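Local coordinates for protein formate dehydrogenase subunit beta (Desulfovibrio gigas, PDB 1H0H) that transfers electrons in the periplasmic formate dehydrogenase, its three [4Fe-4S] clusters serving the reversible two-electron oxidation of formate to carbon dioxide, at residues 69-74 with 135-140; 41-46 with 121-126; 23-28 with 47-52. One frame throughout, in Å; residues are numbered along the deposited sequence.

Contact 1 (69-74 with 135-140); sequences PDQCRH and AKCDMC. With SF4 (iron/sulfur cluster), chain M; SF4 (iron/sulfur cluster), chain N.
The imidazole of His74 is held between sulfur and methyl groups, with Met139 CE over one face and Cys72 SG, from its own segment, over the centre of the other. CE is placed for a CH-pi contact, 4.0 Å from the centroid of the His74 ring. At the edge, His74 NE2 gives its hydrogen to Cys137 SG, 3.2 Å away and almost exactly in the ring plane, at a straight 164°. The other ring nitrogen, ND1, is hydrogen-bonded to Val101 N, so both ring nitrogens are used and the rotation of the ring is fixed.

The chain of Lys136 is bent at the end (chi4 63°), which turns NZ back to Cys137 O at 2.8 Å; the same NZ lies 3.1 Å from Cys72 SG and is also hydrogen-bonded to Val101 O. The CB atoms of Cys72 and Cys137 pack together at 3.8 Å, and one water accepts from the backbone N of both residues.

Cys137 SG sits 2.2 Å from FE3 of one cluster and Cys72 SG 2.3 Å from FE2 of the other. The contact is thus a short protein bridge between neighbouring [4Fe-4S] clusters. Cys137 SG takes two N-H donors, His74 NE2 and Met139 N; Cys72 SG takes His74 N, with the Lys136 ammonium alongside. These groups would be expected to stabilise the thiolate charge and probably influence the cluster potentials.

Contact 2 (41-46 with 121-126); sequences PPDFNF and PYDVPR. With SF4 (iron/sulfur cluster), chain N.
Asp43 meets Arg126 through a salt bridge, OD2 to NH2 at 2.8 Å, in which the guanidinium comes from above the carboxylate plane; the two flat groups are turned 62° against each other. Its other oxygen, OD1, pairs with Arg53, and a water lies between OD1 and Asp123 OD2. Since Arg126 NH2 also reaches Asp123 OD2, in a weak bond at 3.1 Å, the arginine is the positive centre between two acids whose carboxylates would otherwise probably repel each other.

Phe44 follows, and its backbone and side chain do different work. Its O accepts from Arg126 NE at 2.9 Å, with the donor well above the carbonyl plane, while its CB packs over one face of the guanidinium. With CG anti to the carbonyl carbon (chi1 -70°), the ring is sent to Val124, whose CG1 lies over one face while Phe44 CE2 touches Val124 CG2 at 3.7 Å. Arg53 adds a cation-pi interaction to the same ring.

The side chain of Asn45 points away, hydrogen-bonded through OD1 to Thr48 and through ND2 to Thr30; the backbone makes the contact, its carbonyl carbon 3.4 Å from Arg126 CB. At Phe46 the backbone N packs on that same CB, and the ring presents an edge to Arg126 O, with CD1 3.5 Å away.

A bend at chi2 (-72°) brings the Arg126 guanidinium back over its own loop, where NH1 is hydrogen-bonded to Pro125 O. Pro121, Tyr122 and Pro125 lie against the cluster that Cys72 binds. Residues 41-46 belong to the long loop between helix 16-25 and strand 51-59. Residues 121-126 are irregular from helix 113-119 up to Arg126, which begins strand 126-127 and joins strand 134-135 by a backbone hydrogen bond to Ala135.

Contact 3 (23-28 with 47-52); sequences QWHGNP and HTYKLV. With SF4 (iron/sulfur cluster), chain M.
Asn27 and His47 bring the two backbones closest, their CA atoms 5.4 Å apart, where the end of one helix meets a loop that leads into a strand. Helix 16-25 stops at His25, and Gly26 leaves helical geometry with a positive phi, bringing Asn27 and Pro28 alongside His47 and Tyr49. The other segment remains irregular through Thr48 and is in strand by Leu51.

The Asn27 amide, carried there with CG anti to the carbonyl carbon (chi1 -67°), stands nearly upright over the Tyr49 ring, planes 74° apart, with ND2 above its centre and 3.5 Å from CE2. Two waters extend the reach of this amide: one accepts from Asn27 ND2 and from the backbone N of Tyr49, while the other donates to Asn27 OD1 and also bonds to His47 ND1. Asn27 CB, meanwhile, packs closely against His47 O.

Tyr49 turns an edge to His25 in a T-shaped stack, its CE2 placed over the imidazole face, with centroids 5.4 Å apart and planes at 76°. Trp24 CD1 covers the opposite face of the same imidazole. Both imidazole nitrogens are engaged, ND1 by Cys21 O and NE2 by Asp138 OD1, which fixes how the ring is turned. Further out, the Pro28 ring lies across the His47 imidazole, where CG makes a CH-pi contact 3.6 Å from the ring centroid.

The contact lies at the surface of this chain, where another chain of the assembly hydrogen-bonds to Asn27 O and Gln23. Inward, His25 CE1 comes to 3.2 Å from S2 of the iron-sulfur cluster, and Lys50 CB packs on S1. The cluster follows the dicluster ferredoxin pattern: Cys137, Cys140 and Cys152 come from one cysteine motif and the fourth ligand, Cys21, from the other.

Burial falls from contact 1, near the centre of the chain, through the partly buried contact 2 to contact 3 at the surface, where another chain meets it, and the chemistry changes with it. Sulfur, imidazole and ammonium groups dominate the core; an arginine between acids governs the second; rings, an amide and bridging waters make up the third. Contacts 1 and 3 share one cluster and reach neighbouring strands of the hairpin 51-59 and 62-70, where Lys50 NZ joins them by probable hydrogen bonds to Pro69 O and Gln71 OE1. Contacts 1 and 2 share the other cluster, and the Phe44 ring reaches Asp70 and Gln71. Leu51 packs on Pro41 and Asp43, connecting contacts 2 and 3.

Contact 1 (69-74 with 135-140)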
loop_
_atom_site.group_PDB
_atom_site.type_symbol
_atom_site.label_atom_id
_atom_site.label_comp_id
_atom_site.label_asym_id
_atom_site.label_seq_id
_atom_site.Cartn_x
_atom_site.Cartn_y
_atom_site.Cartn_z
ATOM N N PRO B 69 24.812 3.762 9.676
ATOM C CA PRO B 69 24.873 2.344 9.261
ATOM C C PRO B 69 26.307 1.829 9.420
ATOM O O PRO B 69 27.080 1.765 8.463
ATOM C CB PRO B 69 24.493 2.381 7.779
ATOM C CG PRO B 69 24.627 3.766 7.339
ATOM C CD PRO B 69 24.849 4.683 8.538
ATOM N N ASP B 70 26.606 1.412 10.644
ATOM C CA ASP B 70 27.942 1.085 11.091
ATOM C C ASP B 70 28.467 -0.231 10.512
ATOM O O ASP B 70 27.706 -1.159 10.253
ATOM C CB ASP B 70 27.907 1.055 12.621
ATOM C CG ASP B 70 29.225 1.336 13.238
ATOM O OD1 ASP B 70 30.222 1.503 12.500
ATOM O OD2 ASP B 70 29.355 1.386 14.474
ATOM N N GLN B 71 29.764 -0.264 10.252
ATOM C CA GLN B 71 30.465 -1.434 9.762
ATOM C C GLN B 71 31.962 -1.113 9.917
ATOM O O GLN B 71 32.337 0.035 10.153
ATOM C CB GLN B 71 30.150 -1.692 8.278
ATOM C CG GLN B 71 30.638 -0.557 7.398
ATOM C CD GLN B 71 30.416 -0.765 5.883
ATOM O OE1 GLN B 71 29.495 -0.192 5.300
ATOM N NE2 GLN B 71 31.283 -1.555 5.252
ATOM N N CYS B 72 32.802 -2.128 9.739
ATOM C CA CYS B 72 34.253 -1.952 9.771
ATOM C C CYS B 72 34.671 -0.816 8.824
ATOM O O CYS B 72 34.113 -0.684 7.736
ATOM C CB CYS B 72 34.930 -3.233 9.323
ATOM S SG CYS B 72 36.692 -3.064 9.028
ATOM N N ARG B 73 35.668 -0.031 9.210
ATOM C CA ARG B 73 36.099 1.101 8.377
ATOM C C ARG B 73 37.132 0.720 7.324
ATOM O O ARG B 73 37.513 1.546 6.529
ATOM C CB ARG B 73 36.731 2.177 9.246
ATOM C CG ARG B 73 35.849 2.629 10.391
ATOM C CD ARG B 73 34.533 3.329 9.981
ATOM N NE ARG B 73 33.989 4.027 11.141
ATOM C CZ ARG B 73 33.259 3.445 12.086
ATOM N NH1 ARG B 73 32.971 2.132 12.016
ATOM N NH2 ARG B 73 32.823 4.173 13.097
ATOM N N HIS B 74 37.609 -0.515 7.384
ATOM C CA HIS B 74 38.681 -0.977 6.517
ATOM C C HIS B 74 39.838 0.015 6.516
ATOM O O HIS B 74 40.240 0.561 5.478
ATOM C CB HIS B 74 38.145 -1.343 5.134
ATOM C CG HIS B 74 37.270 -2.544 5.176
ATOM N ND1 HIS B 74 37.768 -3.826 5.103
ATOM C CD2 HIS B 74 35.936 -2.666 5.396
ATOM C CE1 HIS B 74 36.778 -4.689 5.229
ATOM N NE2 HIS B 74 35.650 -4.010 5.387
ATOM N N ALA B 135 34.820 -12.215 13.721
ATOM C CA ALA B 135 34.365 -11.857 12.381
ATOM C C ALA B 135 33.844 -10.431 12.379
ATOM O O ALA B 135 33.627 -9.852 13.438
ATOM C CB ALA B 135 33.298 -12.851 11.866
ATOM N N LYS B 136 33.674 -9.880 11.182
ATOM C CA LYS B 136 33.235 -8.510 10.956
ATOM C C LYS B 136 33.040 -8.392 9.444
ATOM O O LYS B 136 33.219 -9.372 8.716
ATOM C CB LYS B 136 34.315 -7.515 11.420
ATOM C CG LYS B 136 35.597 -7.627 10.610
ATOM C CD LYS B 136 36.597 -6.470 10.892
ATOM C CE LYS B 136 37.719 -6.407 9.814
ATOM N NZ LYS B 136 37.130 -6.107 8.428
ATOM N N CYS B 137 32.641 -7.206 8.981
ATOM C CA CYS B 137 32.483 -6.901 7.568
ATOM C C CYS B 137 33.679 -7.381 6.749
ATOM O O CYS B 137 34.838 -7.104 7.104
ATOM C CB CYS B 137 32.362 -5.380 7.433
ATOM S SG CYS B 137 32.508 -4.714 5.783
ATOM N N ASP B 138 33.413 -8.112 5.664
ATOM C CA ASP B 138 34.494 -8.552 4.789
ATOM C C ASP B 138 34.525 -7.781 3.465
ATOM O O ASP B 138 35.057 -8.265 2.454
ATOM C CB ASP B 138 34.439 -10.063 4.552
ATOM C CG ASP B 138 33.254 -10.500 3.697
ATOM O OD1 ASP B 138 32.403 -9.662 3.349
ATOM O OD2 ASP B 138 33.107 -11.696 3.355
ATOM N N MET B 139 33.949 -6.585 3.490
ATOM C CA MET B 139 33.848 -5.739 2.296
ATOM C C MET B 139 33.176 -6.499 1.143
ATOM O O MET B 139 33.367 -6.148 -0.018
ATOM C CB MET B 139 35.263 -5.251 1.861
ATOM C CG MET B 139 35.286 -3.930 1.095
ATOM S SD MET B 139 36.876 -3.437 0.330
ATOM C CE MET B 139 37.626 -2.441 1.580
ATOM N N CYS B 140 32.406 -7.535 1.451
ATOM C CA CYS B 140 31.852 -8.375 0.404
ATOM C C CYS B 140 32.953 -8.721 -0.614
ATOM O O CYS B 140 32.782 -8.567 -1.845
ATOM C CB CYS B 140 30.671 -7.653 -0.291
ATOM S SG CYS B 140 29.155 -7.628 0.668
HETATM FE FE1 SF4 M . 29.516 -6.423 2.580
HETATM FE FE2 SF4 M . 28.342 -4.119 3.511
HETATM FE FE3 SF4 M . 30.606 -5.138 4.741
HETATM FE FE4 SF4 M . 28.176 -6.412 4.987
HETATM S S1 SF4 M . 28.740 -4.272 5.688
HETATM S S2 SF4 M . 30.231 -7.327 4.533
HETATM S S3 SF4 M . 27.197 -6.062 3.036
HETATM S S4 SF4 M . 30.580 -4.428 2.590
HETATM FE FE1 SF4 N . 38.626 -1.860 13.506
HETATM FE FE2 SF4 N . 37.866 -2.608 10.961
HETATM FE FE3 SF4 N . 39.918 -0.654 11.384
HETATM FE FE4 SF4 N . 40.379 -3.302 12.030
HETATM S S1 SF4 N . 40.045 -2.411 9.860
HETATM S S2 SF4 N . 40.891 -1.597 13.306
HETATM S S3 SF4 N . 38.231 -3.970 12.757
HETATM S S4 SF4 N . 37.603 -0.487 11.905
HETATM O O HOH W 1 31.804 -4.978 10.621
#

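Contact 2 (41-46 with 121-126)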
loop_
_atom_site.group_PDB
_atom_site.type_symbol
_atom_site.label_atom_id
_atom_site.label_comp_id
_atom_site.label_asym_id
_atom_site.label_seq_id
_atom_site.Cartn_x
_atom_site.Cartn_y
_atom_site.Cartn_z
ATOM N N PRO B 41 20.106 -5.335 16.340
ATOM C CA PRO B 41 20.669 -5.487 17.693
ATOM C C PRO B 41 21.333 -4.198 18.233
ATOM O O PRO B 41 21.553 -3.231 17.511
ATOM C CB PRO B 41 21.727 -6.580 17.527
ATOM C CG PRO B 41 21.554 -7.160 16.156
ATOM C CD PRO B 41 20.807 -6.163 15.342
ATOM N N PRO B 42 21.619 -4.196 19.516
ATOM C CA PRO B 42 22.180 -3.022 20.204
ATOM C C PRO B 42 23.581 -2.682 19.746
ATOM O O PRO B 42 24.017 -1.536 19.866
ATOM C CB PRO B 42 22.277 -3.480 21.671
ATOM C CG PRO B 42 21.467 -4.652 21.773
ATOM C CD PRO B 42 21.377 -5.324 20.424
ATOM N N ASP B 43 24.296 -3.680 19.247
ATOM C CA ASP B 43 25.700 -3.485 18.933
ATOM C C ASP B 43 26.150 -4.565 17.969
ATOM O O ASP B 43 25.440 -5.540 17.723
ATOM C CB ASP B 43 26.506 -3.537 20.254
ATOM C CG ASP B 43 27.969 -3.058 20.106
ATOM O OD1 ASP B 43 28.278 -2.213 19.223
ATOM O OD2 ASP B 43 28.873 -3.451 20.885
ATOM N N PHE B 44 27.317 -4.376 17.374
ATOM C CA PHE B 44 27.904 -5.415 16.558
ATOM C C PHE B 44 28.048 -6.701 17.347
ATOM O O PHE B 44 28.297 -6.667 18.546
ATOM C CB PHE B 44 29.344 -5.035 16.210
ATOM C CG PHE B 44 29.473 -3.894 15.253
ATOM C CD1 PHE B 44 28.964 -3.983 13.971
ATOM C CD2 PHE B 44 30.175 -2.760 15.609
ATOM C CE1 PHE B 44 29.116 -2.928 13.060
ATOM C CE2 PHE B 44 30.345 -1.717 14.711
ATOM C CZ PHE B 44 29.815 -1.821 13.408
ATOM N N ASN B 45 27.885 -7.838 16.674
ATOM C CA ASN B 45 28.214 -9.137 17.274
ATOM C C ASN B 45 28.854 -10.010 16.191
ATOM O O ASN B 45 28.963 -9.573 15.025
ATOM C CB ASN B 45 27.015 -9.812 17.980
ATOM C CG ASN B 45 25.828 -10.012 17.060
ATOM O OD1 ASN B 45 25.957 -10.623 16.008
ATOM N ND2 ASN B 45 24.651 -9.531 17.479
ATOM N N PHE B 46 29.305 -11.210 16.560
ATOM C CA PHE B 46 29.948 -12.129 15.601
ATOM C C PHE B 46 29.121 -12.344 14.329
ATOM O O PHE B 46 29.673 -12.639 13.264
ATOM C CB PHE B 46 30.253 -13.493 16.277
ATOM C CG PHE B 46 31.010 -14.467 15.411
ATOM C CD1 PHE B 46 32.393 -14.359 15.242
ATOM C CD2 PHE B 46 30.340 -15.499 14.769
ATOM C CE1 PHE B 46 33.079 -15.267 14.454
ATOM C CE2 PHE B 46 31.007 -16.399 13.961
ATOM C CZ PHE B 46 32.390 -16.275 13.797
ATOM N N PRO B 121 39.900 1.245 17.012
ATOM C CA PRO B 121 39.446 2.544 17.521
ATOM C C PRO B 121 37.939 2.663 17.409
ATOM O O PRO B 121 37.328 3.476 18.100
ATOM C CB PRO B 121 40.106 3.543 16.564
ATOM C CG PRO B 121 41.210 2.778 15.908
ATOM C CD PRO B 121 40.732 1.371 15.807
ATOM N N TYR B 122 37.346 1.838 16.555
ATOM C CA TYR B 122 35.932 1.922 16.274
ATOM C C TYR B 122 35.101 0.842 16.955
ATOM O O TYR B 122 33.894 0.763 16.748
ATOM C CB TYR B 122 35.723 1.898 14.749
ATOM C CG TYR B 122 36.568 2.952 14.081
ATOM C CD1 TYR B 122 36.180 4.283 14.120
ATOM C CD2 TYR B 122 37.784 2.632 13.485
ATOM C CE1 TYR B 122 36.941 5.252 13.551
ATOM C CE2 TYR B 122 38.575 3.604 12.918
ATOM C CZ TYR B 122 38.133 4.912 12.950
ATOM O OH TYR B 122 38.865 5.908 12.404
ATOM N N ASP B 123 35.767 -0.002 17.724
ATOM C CA ASP B 123 35.142 -1.074 18.480
ATOM C C ASP B 123 34.286 -1.974 17.602
ATOM O O ASP B 123 33.147 -2.267 17.930
ATOM C CB ASP B 123 34.313 -0.504 19.637
ATOM C CG ASP B 123 33.833 -1.580 20.561
ATOM O OD1 ASP B 123 34.570 -2.576 20.725
ATOM O OD2 ASP B 123 32.728 -1.525 21.137
ATOM N N VAL B 124 34.845 -2.389 16.470
ATOM C CA VAL B 124 34.129 -3.184 15.487
ATOM C C VAL B 124 34.170 -4.730 15.585
ATOM O O VAL B 124 33.103 -5.345 15.535
ATOM C CB VAL B 124 34.468 -2.708 14.046
ATOM C CG1 VAL B 124 33.913 -3.664 12.984
ATOM C CG2 VAL B 124 33.940 -1.289 13.822
ATOM N N PRO B 125 35.341 -5.358 15.732
ATOM C CA PRO B 125 35.446 -6.835 15.681
ATOM C C PRO B 125 34.728 -7.560 16.807
ATOM O O PRO B 125 34.717 -7.079 17.934
ATOM C CB PRO B 125 36.947 -7.110 15.852
ATOM C CG PRO B 125 37.638 -5.815 15.916
ATOM C CD PRO B 125 36.648 -4.712 15.957
ATOM N N ARG B 126 34.192 -8.737 16.519
ATOM C CA ARG B 126 33.446 -9.478 17.552
ATOM C C ARG B 126 33.776 -10.967 17.562
ATOM O O ARG B 126 34.009 -11.563 16.528
ATOM C CB ARG B 126 31.936 -9.259 17.371
ATOM C CG ARG B 126 31.500 -7.839 17.627
ATOM C CD ARG B 126 31.532 -7.454 19.080
ATOM N NE ARG B 126 31.068 -6.096 19.336
ATOM C CZ ARG B 126 31.862 -5.034 19.369
ATOM N NH1 ARG B 126 33.167 -5.145 19.124
ATOM N NH2 ARG B 126 31.338 -3.856 19.617
HETATM FE FE1 SF4 N . 38.626 -1.860 13.506
HETATM FE FE2 SF4 N . 37.866 -2.608 10.961
HETATM FE FE3 SF4 N . 39.918 -0.654 11.384
HETATM FE FE4 SF4 N . 40.379 -3.302 12.030
HETATM S S1 SF4 N . 40.045 -2.411 9.860
HETATM S S2 SF4 N . 40.891 -1.597 13.306
HETATM S S3 SF4 N . 38.231 -3.970 12.757
HETATM S S4 SF4 N . 37.603 -0.487 11.905
HETATM O O HOH W 2 30.323 -0.517 19.979
#

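Contact 3 (23-28 with 47-52)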
loop_
_atom_site.group_PDB
_atom_site.type_symbol
_atom_site.label_atom_id
_atom_site.label_comp_id
_atom_site.label_asym_id
_atom_site.label_seq_id
_atom_site.Cartn_x
_atom_site.Cartn_y
_atom_site.Cartn_z
ATOM N N GLN B 23 21.816 -11.539 4.512
ATOM C CA GLN B 23 21.348 -12.401 3.436
ATOM C C GLN B 23 22.503 -12.880 2.565
ATOM O O GLN B 23 22.575 -14.069 2.235
ATOM C CB GLN B 23 20.282 -11.698 2.558
ATOM C CG GLN B 23 19.402 -12.696 1.749
ATOM C CD GLN B 23 20.010 -13.163 0.424
ATOM O OE1 GLN B 23 19.625 -14.214 -0.114
ATOM N NE2 GLN B 23 20.922 -12.385 -0.107
ATOM N N TRP B 24 23.406 -11.972 2.201
ATOM C CA TRP B 24 24.527 -12.361 1.367
ATOM C C TRP B 24 25.468 -13.316 2.086
ATOM O O TRP B 24 25.878 -14.322 1.529
ATOM C CB TRP B 24 25.333 -11.170 0.849
ATOM C CG TRP B 24 26.443 -11.653 -0.062
ATOM C CD1 TRP B 24 27.776 -11.616 0.169
ATOM C CD2 TRP B 24 26.271 -12.305 -1.316
ATOM N NE1 TRP B 24 28.461 -12.181 -0.889
ATOM C CE2 TRP B 24 27.555 -12.619 -1.811
ATOM C CE3 TRP B 24 25.151 -12.625 -2.104
ATOM C CZ2 TRP B 24 27.751 -13.249 -3.032
ATOM C CZ3 TRP B 24 25.344 -13.256 -3.324
ATOM C CH2 TRP B 24 26.632 -13.553 -3.778
ATOM N N HIS B 25 25.785 -13.019 3.334
ATOM C CA HIS B 25 26.762 -13.839 4.042
ATOM C C HIS B 25 26.182 -15.059 4.746
ATOM O O HIS B 25 26.936 -15.873 5.282
ATOM C CB HIS B 25 27.514 -12.976 5.056
ATOM C CG HIS B 25 28.248 -11.833 4.440
ATOM N ND1 HIS B 25 27.616 -10.674 4.026
ATOM C CD2 HIS B 25 29.561 -11.687 4.133
ATOM C CE1 HIS B 25 28.525 -9.839 3.543
ATOM N NE2 HIS B 25 29.708 -10.444 3.576
ATOM N N GLY B 26 24.850 -15.189 4.780
ATOM C CA GLY B 26 24.257 -16.269 5.534
ATOM C C GLY B 26 24.355 -16.107 7.044
ATOM O O GLY B 26 24.425 -17.097 7.770
ATOM N N ASN B 27 24.328 -14.867 7.534
ATOM C CA ASN B 27 24.465 -14.670 8.967
ATOM C C ASN B 27 23.111 -14.844 9.618
ATOM O O ASN B 27 22.104 -14.361 9.098
ATOM C CB ASN B 27 25.021 -13.272 9.298
ATOM C CG ASN B 27 26.459 -13.063 8.838
ATOM O OD1 ASN B 27 27.230 -14.006 8.700
ATOM N ND2 ASN B 27 26.830 -11.806 8.633
ATOM N N PRO B 28 23.064 -15.561 10.727
ATOM C CA PRO B 28 21.804 -15.765 11.443
ATOM C C PRO B 28 21.361 -14.508 12.181
ATOM O O PRO B 28 22.169 -13.610 12.425
ATOM C CB PRO B 28 22.161 -16.852 12.473
ATOM C CG PRO B 28 23.627 -16.568 12.750
ATOM C CD PRO B 28 24.190 -16.288 11.355
ATOM N N HIS B 47 27.800 -12.209 14.428
ATOM C CA HIS B 47 26.945 -12.513 13.279
ATOM C C HIS B 47 26.350 -11.291 12.611
ATOM O O HIS B 47 25.513 -11.427 11.706
ATOM C CB HIS B 47 25.782 -13.390 13.699
ATOM C CG HIS B 47 26.191 -14.698 14.282
ATOM N ND1 HIS B 47 26.882 -15.649 13.564
ATOM C CD2 HIS B 47 25.995 -15.219 15.514
ATOM C CE1 HIS B 47 27.102 -16.702 14.336
ATOM N NE2 HIS B 47 26.559 -16.471 15.518
ATOM N N THR B 48 26.776 -10.109 13.026
ATOM C CA THR B 48 26.160 -8.873 12.573
ATOM C C THR B 48 27.236 -7.860 12.239
ATOM O O THR B 48 27.793 -7.227 13.131
ATOM C CB THR B 48 25.275 -8.344 13.709
ATOM O OG1 THR B 48 24.372 -9.370 14.153
ATOM C CG2 THR B 48 24.404 -7.201 13.221
ATOM N N TYR B 49 27.515 -7.690 10.953
ATOM C CA TYR B 49 28.602 -6.862 10.501
ATOM C C TYR B 49 28.146 -5.463 10.130
ATOM O O TYR B 49 28.954 -4.561 10.012
ATOM C CB TYR B 49 29.204 -7.438 9.241
ATOM C CG TYR B 49 29.594 -8.893 9.220
ATOM C CD1 TYR B 49 29.838 -9.623 10.396
ATOM C CD2 TYR B 49 29.748 -9.540 8.000
ATOM C CE1 TYR B 49 30.228 -10.943 10.343
ATOM C CE2 TYR B 49 30.132 -10.851 7.947
ATOM C CZ TYR B 49 30.365 -11.552 9.116
ATOM O OH TYR B 49 30.749 -12.869 9.002
ATOM N N LYS B 50 26.846 -5.310 9.879
ATOM C CA LYS B 50 26.302 -4.038 9.416
ATOM C C LYS B 50 25.181 -3.765 10.382
ATOM O O LYS B 50 24.297 -4.608 10.578
ATOM C CB LYS B 50 25.815 -4.179 7.962
ATOM C CG LYS B 50 25.294 -2.887 7.310
ATOM C CD LYS B 50 26.407 -1.809 7.198
ATOM C CE LYS B 50 26.043 -0.752 6.181
ATOM N NZ LYS B 50 26.943 0.475 6.189
ATOM N N LEU B 51 25.270 -2.624 11.051
ATOM C CA LEU B 51 24.301 -2.292 12.064
ATOM C C LEU B 51 23.812 -0.858 11.938
ATOM O O LEU B 51 24.587 0.091 12.067
ATOM C CB LEU B 51 24.932 -2.507 13.442
ATOM C CG LEU B 51 23.933 -2.306 14.567
ATOM C CD1 LEU B 51 22.898 -3.405 14.570
ATOM C CD2 LEU B 51 24.670 -2.229 15.905
ATOM N N VAL B 52 22.519 -0.690 11.679
ATOM C CA VAL B 52 21.988 0.661 11.576
ATOM C C VAL B 52 21.714 1.229 12.964
ATOM O O VAL B 52 20.783 0.820 13.671
ATOM C CB VAL B 52 20.738 0.752 10.653
ATOM C CG1 VAL B 52 20.213 2.170 10.636
ATOM C CG2 VAL B 52 21.101 0.286 9.223
HETATM FE FE1 SF4 M . 29.516 -6.423 2.580
HETATM FE FE2 SF4 M . 28.342 -4.119 3.511
HETATM FE FE3 SF4 M . 30.606 -5.138 4.741
HETATM FE FE4 SF4 M . 28.176 -6.412 4.987
HETATM S S1 SF4 M . 28.740 -4.272 5.688
HETATM S S2 SF4 M . 30.231 -7.327 4.533
HETATM S S3 SF4 M . 27.197 -6.062 3.036
HETATM S S4 SF4 M . 30.580 -4.428 2.590
HETATM O O HOH W 3 25.784 -8.918 8.988
HETATM O O HOH W 4 27.800 -15.676 10.952
#